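PDB 3D4I: Sts-2 protein from Mus musculus, which acts as an acid-dependent phosphatase through its histidine-phosphatase (PGM) domain and interferes with CBL-mediated down-regulation of receptor tyrosine kinases. Local coordinates for residues 31-34 with 39-42; 50-55 with 59-64; 209-212 with 218-221; 173-178 with 222-227; 91-96 with 155-160. All coordinates share one frame; numbering follows the deposited sequence. Where two conformers were deposited one is given.

Interaction 1: 31-34 with 39-42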
# COMPACT_ATOMS: atom_id res chain seq x y z
N GLN A 31 18.41 -4.75 -13.14
CA GLN A 31 18.58 -4.49 -14.58
C GLN A 31 17.34 -3.84 -15.18
O GLN A 31 17.46 -3.07 -16.11
CB GLN A 31 18.95 -5.77 -15.35
CG GLN A 31 20.35 -6.32 -15.04
CD GLN A 31 20.44 -6.91 -13.66
OE1 GLN A 31 19.59 -7.70 -13.27
NE2 GLN A 31 21.44 -6.51 -12.90
N GLN A 32 16.15 -4.14 -14.64
CA GLN A 32 14.91 -3.47 -15.08
C GLN A 32 14.92 -1.96 -14.85
O GLN A 32 14.31 -1.21 -15.62
CB GLN A 32 13.67 -4.07 -14.36
CG GLN A 32 13.46 -5.56 -14.68
CD GLN A 32 12.40 -6.20 -13.81
OE1 GLN A 32 11.38 -5.60 -13.51
NE2 GLN A 32 12.62 -7.44 -13.43
N CYS A 33 15.58 -1.52 -13.80
CA CYS A 33 15.47 -0.13 -13.36
C CYS A 33 16.77 0.65 -13.54
O CYS A 33 16.93 1.71 -12.94
CB CYS A 33 14.97 -0.06 -11.90
SG CYS A 33 16.11 -0.67 -10.62
N THR A 34 17.65 0.14 -14.41
CA THR A 34 18.95 0.76 -14.73
C THR A 34 18.91 1.19 -16.20
O THR A 34 18.67 0.36 -17.08
CB THR A 34 20.12 -0.25 -14.50
OG1 THR A 34 20.12 -0.69 -13.14
CG2 THR A 34 21.49 0.38 -14.80
N LYS A 39 21.88 4.82 -14.83
CA LYS A 39 21.16 5.59 -13.84
C LYS A 39 19.88 4.87 -13.41
O LYS A 39 19.31 4.09 -14.19
CB LYS A 39 20.81 6.97 -14.39
CG LYS A 39 22.04 7.84 -14.76
CD LYS A 39 22.65 8.57 -13.54
CE LYS A 39 21.73 9.68 -12.97
NZ LYS A 39 22.48 10.69 -12.12
N TYR A 40 19.43 5.16 -12.19
CA TYR A 40 18.17 4.60 -11.70
C TYR A 40 16.95 5.28 -12.34
O TYR A 40 16.91 6.50 -12.46
CB TYR A 40 18.08 4.71 -10.17
CG TYR A 40 16.77 4.21 -9.57
CD1 TYR A 40 16.52 2.85 -9.44
CD2 TYR A 40 15.79 5.10 -9.11
CE1 TYR A 40 15.34 2.38 -8.90
CE2 TYR A 40 14.58 4.63 -8.56
CZ TYR A 40 14.38 3.27 -8.46
OH TYR A 40 13.23 2.78 -7.92
N TYR A 41 15.96 4.50 -12.75
CA TYR A 41 14.67 5.06 -13.12
C TYR A 41 13.57 4.08 -12.69
O TYR A 41 13.89 2.94 -12.31
CB TYR A 41 14.63 5.37 -14.62
CG TYR A 41 14.32 4.20 -15.52
CD1 TYR A 41 15.25 3.19 -15.75
CD2 TYR A 41 13.08 4.12 -16.16
CE1 TYR A 41 14.95 2.11 -16.61
CE2 TYR A 41 12.78 3.07 -17.00
CZ TYR A 41 13.69 2.07 -17.21
OH TYR A 41 13.34 1.06 -18.06
N ARG A 42 12.30 4.50 -12.73
CA ARG A 42 11.21 3.63 -12.29
C ARG A 42 10.46 3.11 -13.49
O ARG A 42 9.72 3.86 -14.12
CB ARG A 42 10.20 4.37 -11.38
CG ARG A 42 10.73 5.04 -10.14
CD ARG A 42 9.67 6.03 -9.55
NE ARG A 42 8.59 5.36 -8.83
CZ ARG A 42 7.46 5.95 -8.43
NH1 ARG A 42 7.23 7.23 -8.69
NH2 ARG A 42 6.54 5.27 -7.78
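Just past the end of helix 29-32, the carbonyl oxygen of Cys33 accepts the backbone N-H of Tyr41, with N to O at 3.0 Å and 164° at the hydrogen. The same oxygen takes a CA-H...O contact from Tyr40 CA, 3.4 Å away. Thr34 CA makes a similar contact with Lys39 O, and Thr34 and Tyr40 pair as a single beta bridge that closes the turn after the helix, in the long loop region before helix 69-85. Tyr40 sends its ring back along Cys33 because CG lies anti to the backbone N (chi1 178°). Its CE1 comes 3.6 Å from Cys33 SG, and the sulfur sits at the ring edge, 75° off the normal, in a sulfur-aromatic contact. The Tyr41 ring lies obliquely beside the helix end, CE1 3.5 Å from Gln32 O and CD1 3.6 Å from Cys33 O.

Farther out, Phe47 packs on both Cys33 and Tyr40, while a hydrogen bond to Pro48 O holds Tyr40 OH. Thr34 OG1 is tied back to Leu30 O in the helix. With one conventional hydrogen bond crossing this surface contact, closure of the loop probably also draws on the sulfur at the Tyr40 edge, the packing of Tyr41 and the weak CA-H...O contacts.

Interaction 2: 50-55 with 59-64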
# COMPACT_ATOMS: atom_id res chain seq x y z
N SER A 50 13.29 6.88 -5.40
CA SER A 50 14.74 6.99 -5.45
C SER A 50 15.41 5.87 -4.67
O SER A 50 14.76 5.18 -3.87
CB SER A 50 15.20 8.34 -4.86
OG SER A 50 15.01 8.36 -3.46
N LEU A 51 16.69 5.67 -4.95
CA LEU A 51 17.58 4.84 -4.15
C LEU A 51 18.55 5.72 -3.35
O LEU A 51 18.95 6.79 -3.85
CB LEU A 51 18.37 3.86 -5.02
CG LEU A 51 17.59 2.89 -5.92
CD1 LEU A 51 18.55 2.03 -6.74
CD2 LEU A 51 16.66 2.03 -5.08
N PRO A 52 18.91 5.29 -2.13
CA PRO A 52 19.89 5.99 -1.29
C PRO A 52 21.23 6.13 -1.98
O PRO A 52 21.64 5.23 -2.71
CB PRO A 52 20.07 5.05 -0.09
CG PRO A 52 18.86 4.22 -0.03
CD PRO A 52 18.35 4.10 -1.45
N ARG A 53 21.91 7.25 -1.74
CA ARG A 53 23.31 7.42 -2.16
C ARG A 53 24.13 6.30 -1.55
O ARG A 53 24.04 6.04 -0.35
CB ARG A 53 23.86 8.79 -1.75
CG ARG A 53 23.76 9.87 -2.82
CD ARG A 53 24.98 9.86 -3.75
NE ARG A 53 24.83 10.77 -4.89
CZ ARG A 53 24.14 10.49 -5.99
NH1 ARG A 53 23.50 9.32 -6.11
NH2 ARG A 53 24.06 11.37 -6.98
N ARG A 54 24.91 5.63 -2.39
CA ARG A 54 25.56 4.40 -1.99
C ARG A 54 27.02 4.40 -2.42
O ARG A 54 27.43 5.17 -3.31
CB ARG A 54 24.81 3.18 -2.58
CG ARG A 54 25.15 1.82 -1.95
CD ARG A 54 23.95 0.85 -1.91
NE ARG A 54 24.27 -0.39 -1.21
CZ ARG A 54 23.39 -1.26 -0.70
NH1 ARG A 54 22.09 -1.05 -0.76
NH2 ARG A 54 23.84 -2.35 -0.09
N SER A 55 27.81 3.57 -1.75
CA SER A 55 29.17 3.27 -2.20
C SER A 55 29.07 2.34 -3.40
O SER A 55 28.15 1.51 -3.48
CB SER A 55 30.00 2.64 -1.09
OG SER A 55 29.21 1.81 -0.25
N LYS A 59 25.17 -0.59 -8.29
CA LYS A 59 25.43 -2.04 -8.34
C LYS A 59 25.38 -2.79 -7.01
O LYS A 59 25.17 -3.99 -6.99
CB LYS A 59 26.76 -2.34 -9.07
CG LYS A 59 26.59 -2.87 -10.49
CD LYS A 59 27.92 -3.41 -11.04
CE LYS A 59 27.74 -4.71 -11.84
NZ LYS A 59 27.48 -5.89 -10.96
N ASP A 60 25.57 -2.08 -5.89
CA ASP A 60 25.57 -2.72 -4.57
C ASP A 60 24.18 -3.11 -4.06
O ASP A 60 24.05 -3.90 -3.12
CB ASP A 60 26.29 -1.84 -3.55
CG ASP A 60 27.80 -1.80 -3.75
OD1 ASP A 60 28.34 -2.58 -4.58
OD2 ASP A 60 28.46 -0.98 -3.07
N PHE A 61 23.13 -2.56 -4.68
CA PHE A 61 21.76 -2.93 -4.34
C PHE A 61 21.40 -4.35 -4.77
O PHE A 61 20.42 -4.92 -4.29
CB PHE A 61 20.78 -1.92 -4.95
CG PHE A 61 20.86 -0.56 -4.34
CD1 PHE A 61 20.18 -0.27 -3.15
CD2 PHE A 61 21.60 0.45 -4.95
CE1 PHE A 61 20.25 1.00 -2.59
CE2 PHE A 61 21.67 1.74 -4.39
CZ PHE A 61 20.99 2.01 -3.23
N GLU A 62 22.21 -4.90 -5.67
CA GLU A 62 22.09 -6.29 -6.17
C GLU A 62 21.55 -7.21 -5.06
O GLU A 62 20.48 -7.81 -5.22
CB GLU A 62 23.47 -6.76 -6.70
CG GLU A 62 23.64 -8.28 -6.84
CD GLU A 62 25.04 -8.70 -7.31
OE1 GLU A 62 26.05 -8.09 -6.89
OE2 GLU A 62 25.12 -9.67 -8.08
N ASN A 63 22.24 -7.26 -3.93
CA ASN A 63 21.93 -8.21 -2.84
C ASN A 63 21.27 -7.58 -1.62
O ASN A 63 21.11 -8.24 -0.58
CB ASN A 63 23.20 -8.93 -2.38
CG ASN A 63 23.77 -9.84 -3.46
OD1 ASN A 63 23.03 -10.53 -4.18
ND2 ASN A 63 25.09 -9.83 -3.60
N ASP A 64 20.88 -6.31 -1.74
CA ASP A 64 20.40 -5.53 -0.61
C ASP A 64 19.29 -4.63 -1.13
O ASP A 64 19.43 -3.42 -1.15
CB ASP A 64 21.55 -4.73 0.01
CG ASP A 64 21.15 -4.00 1.30
OD1 ASP A 64 20.29 -4.52 2.08
OD2 ASP A 64 21.70 -2.92 1.54
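The loop residues 50-55 pass 59-64, whose first three residues end a 3-10 segment, without backbone pairing, Ser55 CA and Asp60 CA being 7.4 Å apart, and side chains bridge the gap. Phe61 is sandwiched. Leu51 lays CD1 over one face of its ring, 4.0 Å from the centroid, and Arg54 covers the opposite face with CD, 3.5 Å from the centroid; both are CH-pi contacts. Pro52 O meets the ring edge in its plane, 3.3 Å from CZ, where the ring hydrogens suit an acceptor.

Arg54 leaves the backbone with CG anti to N (chi1 -164°) and runs across the ring. Its CZ lies over the ring face, 4.4 Å from the Phe61 centroid, a cation-pi contact, yet the guanidinium is tipped 69° to the ring and does not lie flat on it. The tipped group points its edge at Asp64 OD2: NH1 makes a weak hydrogen bond of 3.0 Å, and NH2 completes a salt bridge, although the position of NH2 is less certain. An alanine replacing Phe61 is likely to rob the Arg54 chain of its aromatic bed and open a gap beneath Leu51.

Asp64 is fixed in turn through OD1, hydrogen-bonded to Leu98 N at the start of helix 98-111. The Leu98 side chain packs on Pro52, Arg54 and Phe61, and Ser55 OG bonds to Glu145 of helix 143-148.

Interaction 3: 209-212 with 218-221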
# COMPACT_ATOMS: atom_id res chain seq x y z
N CYS A 209 14.20 -14.65 17.51
CA CYS A 209 14.37 -13.56 18.48
C CYS A 209 13.36 -13.61 19.64
O CYS A 209 13.43 -12.80 20.58
CB CYS A 209 14.42 -12.19 17.79
SG CYS A 209 15.88 -12.00 16.70
N THR A 210 12.41 -14.54 19.58
CA THR A 210 11.38 -14.64 20.62
C THR A 210 11.55 -15.90 21.46
O THR A 210 11.42 -15.83 22.68
CB THR A 210 9.93 -14.54 20.07
OG1 THR A 210 9.68 -15.61 19.14
CG2 THR A 210 9.72 -13.21 19.35
N ARG A 211 11.85 -17.03 20.82
CA ARG A 211 12.09 -18.29 21.55
C ARG A 211 13.07 -18.15 22.74
O ARG A 211 12.76 -18.63 23.83
CB ARG A 211 12.48 -19.42 20.61
CG ARG A 211 11.30 -19.89 19.77
CD ARG A 211 11.61 -21.12 18.97
NE ARG A 211 11.58 -22.33 19.78
CZ ARG A 211 10.48 -23.02 20.08
NH1 ARG A 211 9.28 -22.64 19.66
NH2 ARG A 211 10.59 -24.13 20.79
N PRO A 212 14.24 -17.48 22.54
CA PRO A 212 15.17 -17.26 23.66
C PRO A 212 14.57 -16.47 24.81
O PRO A 212 14.87 -16.77 25.97
CB PRO A 212 16.33 -16.47 23.02
CG PRO A 212 16.25 -16.76 21.58
CD PRO A 212 14.77 -16.90 21.28
N PRO A 218 15.54 -23.99 20.54
CA PRO A 218 15.33 -23.76 19.11
C PRO A 218 14.42 -24.82 18.51
O PRO A 218 14.48 -25.98 18.92
CB PRO A 218 16.75 -23.87 18.54
CG PRO A 218 17.63 -23.41 19.69
CD PRO A 218 16.98 -24.07 20.87
N ARG A 219 13.55 -24.42 17.58
CA ARG A 219 12.76 -25.36 16.80
C ARG A 219 13.72 -26.15 15.94
O ARG A 219 14.78 -25.65 15.60
CB ARG A 219 11.79 -24.62 15.88
CG ARG A 219 10.69 -23.91 16.56
CD ARG A 219 9.72 -23.34 15.56
NE ARG A 219 8.72 -22.51 16.22
CZ ARG A 219 7.54 -22.95 16.64
NH1 ARG A 219 7.19 -24.22 16.48
NH2 ARG A 219 6.70 -22.10 17.23
N GLU A 220 13.35 -27.38 15.59
CA GLU A 220 14.07 -28.14 14.57
C GLU A 220 14.12 -27.29 13.29
O GLU A 220 13.15 -26.60 12.97
CB GLU A 220 13.36 -29.47 14.30
CG GLU A 220 14.19 -30.53 13.57
CD GLU A 220 14.06 -30.47 12.03
OE1 GLU A 220 12.94 -30.19 11.53
OE2 GLU A 220 15.07 -30.71 11.33
N CYS A 221 15.24 -27.34 12.59
CA CYS A 221 15.48 -26.47 11.44
C CYS A 221 14.38 -26.51 10.39
O CYS A 221 13.99 -25.46 9.87
CB CYS A 221 16.82 -26.80 10.78
SG CYS A 221 17.23 -25.71 9.41
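Arg211 and Arg219 cross at about a right angle in an arginine-arginine contact on the surface of the histidine-phosphatase domain, joining the start of helix 211-214 to the loop that leads into helix 221-229. Beyond Arg219, Glu220 holds the N-cap position of that second helix, where its OE1 makes weak hydrogen bonds to Gly222 N and Asp223 N. The two guanidinium planes are 55° apart, and each presents a face to the other side chain. Arg219 CG lies over the face of the Arg211 group, 3.6 Å from CZ. A bend at chi3 (78°) turns the Arg211 head across its neighbour, whereas Arg219 runs extended from CG to NE.

No hydrogen bond links the two cations: Arg211 NH1 and Arg219 NE, 3.5 Å apart, are both donors. The closeness of like charge is probably eased by partners elsewhere. Arg219 NE forms a salt bridge with Asp207 OD1, and Arg211 NE is hydrogen-bonded to Pro217 O. Trp271 of the second subunit also packs on Arg219, so the contact borders the dimer interface. At the crossing itself, NH1 of Arg211 stands 3.3 Å above the plane of the Arg219 guanidinium, offset toward its rim.

Interaction 4: 173-178 with 222-227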
# COMPACT_ATOMS: atom_id res chain seq x y z
N ASP A 173 22.32 -24.00 14.01
CA ASP A 173 22.67 -23.92 15.44
C ASP A 173 23.43 -22.63 15.80
O ASP A 173 23.15 -22.00 16.83
CB ASP A 173 23.46 -25.16 15.91
CG ASP A 173 22.60 -26.42 15.97
OD1 ASP A 173 21.36 -26.34 16.08
OD2 ASP A 173 23.18 -27.53 15.89
N GLN A 174 24.38 -22.25 14.96
CA GLN A 174 25.14 -21.02 15.15
C GLN A 174 24.28 -19.78 14.99
O GLN A 174 24.39 -18.82 15.79
CB GLN A 174 26.32 -20.97 14.20
CG GLN A 174 27.45 -21.88 14.66
CD GLN A 174 28.54 -22.05 13.64
OE1 GLN A 174 28.31 -21.92 12.44
NE2 GLN A 174 29.75 -22.36 14.11
N TYR A 175 23.43 -19.81 13.95
CA TYR A 175 22.44 -18.75 13.72
C TYR A 175 21.53 -18.52 14.93
O TYR A 175 21.39 -17.39 15.41
CB TYR A 175 21.58 -19.05 12.46
CG TYR A 175 20.33 -18.19 12.40
CD1 TYR A 175 20.41 -16.85 12.09
CD2 TYR A 175 19.07 -18.74 12.67
CE1 TYR A 175 19.28 -16.05 12.05
CE2 TYR A 175 17.93 -17.95 12.65
CZ TYR A 175 18.04 -16.61 12.32
OH TYR A 175 16.93 -15.80 12.30
N VAL A 176 20.87 -19.58 15.41
CA VAL A 176 19.95 -19.42 16.55
C VAL A 176 20.68 -18.94 17.81
O VAL A 176 20.13 -18.15 18.60
CB VAL A 176 19.07 -20.70 16.82
CG1 VAL A 176 18.16 -20.97 15.62
CG2 VAL A 176 19.91 -21.91 17.15
N GLU A 177 21.92 -19.39 17.97
CA GLU A 177 22.76 -18.96 19.09
C GLU A 177 23.09 -17.48 19.02
O GLU A 177 22.91 -16.80 20.01
CB GLU A 177 24.03 -19.82 19.22
CG GLU A 177 24.94 -19.44 20.41
CD GLU A 177 24.25 -19.50 21.78
OE1 GLU A 177 23.13 -20.06 21.90
OE2 GLU A 177 24.85 -18.98 22.74
N ARG A 178 23.51 -16.97 17.86
CA ARG A 178 23.80 -15.51 17.78
C ARG A 178 22.56 -14.61 17.92
O ARG A 178 22.67 -13.46 18.36
CB ARG A 178 24.67 -15.12 16.58
CG ARG A 178 24.14 -15.47 15.20
CD ARG A 178 23.38 -14.31 14.55
NE ARG A 178 23.32 -14.50 13.09
CZ ARG A 178 22.46 -13.91 12.28
NH1 ARG A 178 21.53 -13.08 12.75
NH2 ARG A 178 22.52 -14.17 10.98
N GLY A 222 13.90 -27.71 10.06
CA GLY A 222 12.86 -27.92 9.04
C GLY A 222 11.54 -27.30 9.44
O GLY A 222 10.85 -26.69 8.64
N ASP A 223 11.21 -27.47 10.72
CA ASP A 223 10.06 -26.86 11.36
C ASP A 223 10.15 -25.33 11.33
O ASP A 223 9.17 -24.64 11.04
CB ASP A 223 9.99 -27.39 12.80
CG ASP A 223 9.38 -28.78 12.88
OD1 ASP A 223 8.50 -29.09 12.04
OD2 ASP A 223 9.77 -29.55 13.77
N PHE A 224 11.34 -24.81 11.64
CA PHE A 224 11.61 -23.36 11.59
C PHE A 224 11.40 -22.83 10.16
O PHE A 224 10.65 -21.89 9.94
CB PHE A 224 13.03 -23.12 12.13
CG PHE A 224 13.63 -21.77 11.81
CD1 PHE A 224 13.32 -20.65 12.57
CD2 PHE A 224 14.59 -21.65 10.80
CE1 PHE A 224 13.91 -19.40 12.29
CE2 PHE A 224 15.19 -20.41 10.52
CZ PHE A 224 14.85 -19.29 11.27
N ALA A 225 12.01 -23.49 9.18
CA ALA A 225 11.92 -23.04 7.78
C ALA A 225 10.47 -23.00 7.25
O ALA A 225 10.06 -22.06 6.55
CB ALA A 225 12.84 -23.91 6.90
N GLN A 226 9.69 -24.02 7.61
CA GLN A 226 8.27 -24.10 7.24
C GLN A 226 7.48 -22.96 7.89
O GLN A 226 6.65 -22.32 7.23
CB GLN A 226 7.68 -25.47 7.62
CG GLN A 226 8.14 -26.61 6.71
CD GLN A 226 7.96 -28.00 7.29
OE1 GLN A 226 8.70 -28.92 6.94
NE2 GLN A 226 6.98 -28.17 8.18
N LEU A 227 7.81 -22.65 9.14
CA LEU A 227 7.13 -21.63 9.92
C LEU A 227 7.36 -20.23 9.37
O LEU A 227 6.42 -19.44 9.26
CB LEU A 227 7.62 -21.67 11.38
CG LEU A 227 6.72 -21.39 12.58
CD1 LEU A 227 6.26 -22.70 13.19
CD2 LEU A 227 7.49 -20.59 13.63
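Tyr175 and Phe224 each carry CG anti to the backbone N (chi1 165° and 163°), which swings both rings off their helices and into the space between helix 172-187 and helix 221-229 of the histidine-phosphatase domain. They meet by their far ends, Tyr175 CE2 lying 3.6 Å from Phe224 CZ. The long axes of the two side chains cross at about a right angle, and the ring planes are inclined by 48°, with centroids 5.9 Å apart, so the rings meet obliquely. Phe224 CZ also lies 4.2 Å from the phenol oxygen of Tyr175, its OH.

Within its own helix Tyr175 is flanked by Arg178, whose guanidinium turns its face to the edge of the ring: Tyr175 CD1 sits 3.5 Å above the centre of the guanidinium plane. That arginine is anchored by a salt bridge to Glu170 and by backbone carbonyls of the loop at Gly124, Phe126 and Glu127. Trp128 stacks on the Tyr175 ring, and Tyr172 meets Phe224, so the pair belongs to a larger aromatic cluster joining the two helices.

Ser208 OG is hydrogen-bonded to Tyr175 OH, and Ser204 OG adds a weak bond. The buried phenol is thus satisfied from the side of helix 205-208; no hydrogen bond passes between the two rings, and their contact is probably mainly van der Waals.

Interaction 5: 91-96 with 155-160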
# COMPACT_ATOMS: atom_id res chain seq x y z
N ALA A 91 12.50 2.18 22.03
CA ALA A 91 13.73 1.81 21.37
C ALA A 91 13.42 1.04 20.10
O ALA A 91 12.38 0.40 20.00
CB ALA A 91 14.64 1.00 22.29
N VAL A 92 14.34 1.13 19.14
CA VAL A 92 14.24 0.35 17.92
C VAL A 92 15.59 -0.12 17.42
O VAL A 92 16.57 0.65 17.33
CB VAL A 92 13.26 0.91 16.80
CG1 VAL A 92 12.47 2.14 17.22
CG2 VAL A 92 13.88 1.01 15.41
N PHE A 93 15.62 -1.42 17.19
CA PHE A 93 16.75 -2.10 16.64
C PHE A 93 16.34 -2.59 15.26
O PHE A 93 15.17 -2.97 15.05
CB PHE A 93 17.14 -3.27 17.54
CG PHE A 93 17.56 -2.86 18.92
CD1 PHE A 93 16.61 -2.55 19.88
CD2 PHE A 93 18.91 -2.77 19.26
CE1 PHE A 93 16.99 -2.13 21.18
CE2 PHE A 93 19.30 -2.38 20.55
CZ PHE A 93 18.34 -2.06 21.51
N ALA A 94 17.27 -2.55 14.31
CA ALA A 94 16.99 -3.06 12.97
C ALA A 94 18.15 -3.89 12.46
O ALA A 94 19.32 -3.57 12.72
CB ALA A 94 16.73 -1.88 11.99
N SER A 95 17.83 -4.92 11.70
CA SER A 95 18.79 -5.60 10.85
C SER A 95 19.47 -4.61 9.88
O SER A 95 18.83 -3.66 9.41
CB SER A 95 18.05 -6.69 10.07
OG SER A 95 18.77 -7.05 8.91
N PRO A 96 20.77 -4.81 9.60
CA PRO A 96 21.50 -3.90 8.69
C PRO A 96 21.00 -3.89 7.21
O PRO A 96 21.39 -2.99 6.43
CB PRO A 96 22.95 -4.41 8.78
CG PRO A 96 22.82 -5.88 9.14
CD PRO A 96 21.64 -5.88 10.12
N LEU A 155 25.09 6.12 15.93
CA LEU A 155 26.53 5.98 15.69
C LEU A 155 27.30 5.49 16.92
O LEU A 155 28.43 4.99 16.79
CB LEU A 155 27.12 7.30 15.15
CG LEU A 155 26.43 7.89 13.92
CD1 LEU A 155 27.08 9.20 13.52
CD2 LEU A 155 26.41 6.93 12.73
N ASP A 156 26.69 5.62 18.09
CA ASP A 156 27.27 5.17 19.36
C ASP A 156 26.96 3.73 19.68
O ASP A 156 27.60 3.14 20.57
CB ASP A 156 26.76 6.02 20.53
CG ASP A 156 27.17 7.47 20.41
OD1 ASP A 156 28.24 7.75 19.83
OD2 ASP A 156 26.40 8.32 20.93
N TYR A 157 25.97 3.15 18.99
CA TYR A 157 25.53 1.80 19.33
C TYR A 157 26.65 0.82 19.05
O TYR A 157 27.32 0.91 18.02
CB TYR A 157 24.25 1.41 18.56
CG TYR A 157 23.76 0.02 18.90
CD1 TYR A 157 23.40 -0.30 20.21
CD2 TYR A 157 23.67 -0.96 17.92
CE1 TYR A 157 22.97 -1.57 20.53
CE2 TYR A 157 23.22 -2.25 18.24
CZ TYR A 157 22.88 -2.53 19.55
OH TYR A 157 22.45 -3.79 19.89
N ARG A 158 26.84 -0.11 19.99
CA ARG A 158 27.84 -1.14 19.85
C ARG A 158 27.14 -2.47 19.72
O ARG A 158 26.70 -3.03 20.72
CB ARG A 158 28.78 -1.15 21.06
CG ARG A 158 29.57 0.13 21.21
CD ARG A 158 30.97 -0.03 20.66
NE ARG A 158 31.95 0.31 21.70
CZ ARG A 158 32.40 -0.54 22.62
NH1 ARG A 158 31.98 -1.81 22.64
NH2 ARG A 158 33.28 -0.13 23.52
N PRO A 159 27.03 -2.99 18.47
CA PRO A 159 26.19 -4.16 18.23
C PRO A 159 26.73 -5.38 18.94
O PRO A 159 27.95 -5.48 19.17
CB PRO A 159 26.27 -4.34 16.70
CG PRO A 159 27.55 -3.69 16.29
CD PRO A 159 27.72 -2.53 17.25
N ALA A 160 25.82 -6.29 19.31
CA ALA A 160 26.19 -7.58 19.89
C ALA A 160 27.02 -8.41 18.93
O ALA A 160 27.91 -9.15 19.35
CB ALA A 160 24.94 -8.35 20.30
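The phenol oxygen of Tyr157, resting 3.5 Å from Phe93 CE2, is hydrogen-bonded to Glu122 OE1, and the same carboxylate oxygen takes the backbone N-H of Ala160. Two groups of the loop 155-160 are thereby fastened to one acidic oxygen beyond strand 119-121. The hydroxyl end of Tyr157 meets the Phe93 ring at its edge, near the ring plane. That same edge of Phe93 is turned toward the face of Tyr157, an offset edge-to-face pair with centroids 5.6 Å apart and planes at 72°. The touching edge of Phe93 is CD2-CE2: CE2 lies 3.7 Å from Tyr157 CZ, and CD2 is 3.7 Å from the hydroxyl.

Phe93 belongs to strand 89-94, set between strands 119-121 and 196-201 in the central sheet of the histidine-phosphatase fold. Its backbone pairs with Leu198 and Val200, while its ring packs on Ile186 of helix 172-187. Tyr157 enters from the loop that leads into that helix; with CG anti to the backbone N (chi1 -179°), its ring extends from the loop toward the strand. A leucine at Tyr157 would probably leave Glu122 OE1 without the tyrosine hydroxyl and the edge of Phe93 without an aromatic face. On the Tyr157 ring itself, Pro159 N stands 3.8 Å above one face, the loop folding back over its own side chain.

Interactions 1 and 2 follow one another in the chain and touch, Tyr40 CD1 lying 3.5 Å from Leu51 CD1. Interaction 3 is nested within the loop closed by interaction 4; their centres are about 6 Å apart, and Arg219 NE reaches Leu227 CD2 at 3.5 Å. The second subunit's Trp271, beside Arg219, also packs on Leu227. Interactions 1 and 3 lie on opposite sides of the chain's centre, about 39 Å between centres. Interaction 5 lies nearest the middle, its closest atoms about 5 Å from interaction 2 and about 6 Å from interaction 4. In this family the active site lies at the C-terminal ends of the parallel strands, the end where Ser95, within 91-96, bonds to His202.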